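GP37 (Pseudomonas phage phikz, PDB 5FT0) inhibits the RNA degradosome of the bacterial host, probably by binding RNase E and blocking its ribonuclease function during phage infection. Local coordinates at residues V173-L176 with I177-Y180. Sequence-based numbering, arbitrary orientation.
Sequences VKEL and ILAY
L176 and Y180, one helical turn apart, extend in the same direction next to each other, and the methyl CD1 of L176 meets CE1 of Y180 at 3.6 Å. L176 sends its CG opposite the backbone N (chi1 169°), and its second torsion turns CD1 toward the tyrosine. The ring of Y180 swings back over the preceding turn, its CG beside the backbone N at chi1 -86°, bringing CD1 of Y180 to 3.4 Å from O of L176, which lies at the ring edge and in its plane. That same oxygen accepts the hydrogen bond from N of Y180 (3.2 Å). Four successive i to i+4 bonds of this kind, from I177 N to V173 O through to Y180 N to L176 O, mark regular alpha-helix within the long helix 158-187. Its buried side packs on the large antiparallel sheet: F130 receives both L176 and Y180, F225 meets the tyrosine ring, and I227 touches I177 and Y180. A179 and Y180 also reach helix 87-98 through L89. I177 rests CG1 3.5 Å from O of V173. On the partly exposed side E175 and L178 run alongside each other; the glutamate kinks at its second torsion, and both carboxylate oxygens, OE1 and OE2, stand 4.0 Å from CD2 of L178, a van der Waals approach of the carboxylate to the methyl.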
ATOM      1  N   VAL A 173       6.134  25.920  -9.041  1.00 39.22           N
ATOM      2  CA  VAL A 173       7.089  24.823  -9.160  1.00 39.00           C
ATOM      3  C   VAL A 173       8.483  25.357  -9.468  1.00 41.54           C
ATOM      4  O   VAL A 173       9.481  24.884  -8.911  1.00 36.32           O
ATOM      5  CB  VAL A 173       6.609  23.821 -10.226  1.00 37.92           C
ATOM      6  CG1 VAL A 173       7.697  22.815 -10.542  1.00 35.06           C
ATOM      7  CG2 VAL A 173       5.353  23.108  -9.750  1.00 36.24           C
ATOM      8  N   LYS A 174       8.573  26.356 -10.349  1.00 41.20           N
ATOM      9  CA  LYS A 174       9.858  26.988 -10.633  1.00 40.21           C
ATOM     10  C   LYS A 174      10.462  27.600  -9.373  1.00 38.83           C
ATOM     11  O   LYS A 174      11.676  27.520  -9.156  1.00 39.25           O
ATOM     12  CB  LYS A 174       9.678  28.048 -11.722  1.00 46.34           C
ATOM     13  CG  LYS A 174      10.927  28.848 -12.062  1.00 43.99           C
ATOM     14  CD  LYS A 174      10.710  29.650 -13.339  1.00 55.05           C
ATOM     15  CE  LYS A 174      11.244  31.071 -13.224  1.00 56.34           C
ATOM     16  NZ  LYS A 174      12.730  31.130 -13.181  1.00 63.81           N
ATOM     17  N   GLU A 175       9.628  28.208  -8.528  1.00 36.52           N
ATOM     18  CA  GLU A 175      10.125  28.775  -7.281  1.00 42.20           C
ATOM     19  C   GLU A 175      10.545  27.691  -6.296  1.00 38.24           C
ATOM     20  O   GLU A 175      11.440  27.918  -5.473  1.00 38.21           O
ATOM     21  CB  GLU A 175       9.066  29.683  -6.654  1.00 39.17           C
ATOM     22  CG  GLU A 175       8.809  30.963  -7.436  1.00 51.73           C
ATOM     23  CD  GLU A 175      10.049  31.835  -7.552  1.00 67.79           C
ATOM     24  OE1 GLU A 175      10.718  32.064  -6.520  1.00 63.75           O
ATOM     25  OE2 GLU A 175      10.357  32.287  -8.677  1.00 68.57           O
ATOM     26  N   LEU A 176       9.909  26.517  -6.356  1.00 36.65           N
ATOM     27  CA  LEU A 176      10.329  25.406  -5.507  1.00 29.93           C
ATOM     28  C   LEU A 176      11.738  24.956  -5.866  1.00 31.84           C
ATOM     29  O   LEU A 176      12.596  24.792  -4.989  1.00 32.06           O
ATOM     30  CB  LEU A 176       9.341  24.246  -5.635  1.00 33.45           C
ATOM     31  CG  LEU A 176       9.767  22.906  -5.024  1.00 30.09           C
ATOM     32  CD1 LEU A 176       9.937  23.034  -3.519  1.00 25.40           C
ATOM     33  CD2 LEU A 176       8.757  21.818  -5.356  1.00 30.39           C
ATOM     34  N   ILE A 177      11.998  24.757  -7.160  1.00 31.54           N
ATOM     35  CA  ILE A 177      13.340  24.405  -7.613  1.00 32.08           C
ATOM     36  C   ILE A 177      14.331  25.493  -7.229  1.00 33.14           C
ATOM     37  O   ILE A 177      15.430  25.207  -6.737  1.00 36.51           O
ATOM     38  CB  ILE A 177      13.340  24.154  -9.133  1.00 25.52           C
ATOM     39  CG1 ILE A 177      12.397  23.002  -9.485  1.00 36.85           C
ATOM     40  CG2 ILE A 177      14.756  23.883  -9.637  1.00 23.49           C
ATOM     41  CD1 ILE A 177      12.697  21.718  -8.744  1.00 37.72           C
ATOM     42  N   LEU A 178      13.956  26.755  -7.447  1.00 34.14           N
ATOM     43  CA  LEU A 178      14.840  27.873  -7.135  1.00 36.79           C
ATOM     44  C   LEU A 178      15.193  27.898  -5.653  1.00 30.28           C
ATOM     45  O   LEU A 178      16.354  28.108  -5.282  1.00 33.00           O
ATOM     46  CB  LEU A 178      14.173  29.185  -7.548  1.00 43.94           C
ATOM     47  CG  LEU A 178      15.030  30.256  -8.224  1.00 56.18           C
ATOM     48  CD1 LEU A 178      15.499  29.777  -9.590  1.00 50.70           C
ATOM     49  CD2 LEU A 178      14.243  31.554  -8.344  1.00 59.38           C
ATOM     50  N   ALA A 179      14.199  27.676  -4.790  1.00 28.32           N
ATOM     51  CA  ALA A 179      14.437  27.688  -3.350  1.00 25.96           C
ATOM     52  C   ALA A 179      15.459  26.631  -2.950  1.00 29.39           C
ATOM     53  O   ALA A 179      16.380  26.904  -2.170  1.00 28.18           O
ATOM     54  CB  ALA A 179      13.119  27.476  -2.604  1.00 27.94           C
ATOM     55  N   TYR A 180      15.311  25.411  -3.475  1.00 29.06           N
ATOM     56  CA  TYR A 180      16.299  24.372  -3.209  1.00 26.23           C
ATOM     57  C   TYR A 180      17.643  24.724  -3.828  1.00 28.63           C
ATOM     58  O   TYR A 180      18.695  24.463  -3.231  1.00 31.86           O
ATOM     59  CB  TYR A 180      15.801  23.023  -3.729  1.00 25.08           C
ATOM     60  CG  TYR A 180      14.942  22.288  -2.733  1.00 25.92           C
ATOM     61  CD1 TYR A 180      13.590  22.573  -2.609  1.00 24.48           C
ATOM     62  CD2 TYR A 180      15.491  21.333  -1.891  1.00 26.00           C
ATOM     63  CE1 TYR A 180      12.804  21.913  -1.688  1.00 25.47           C
ATOM     64  CE2 TYR A 180      14.714  20.667  -0.966  1.00 26.80           C
ATOM     65  CZ  TYR A 180      13.370  20.963  -0.867  1.00 27.43           C
ATOM     66  OH  TYR A 180      12.593  20.303   0.054  1.00 27.83           O
TER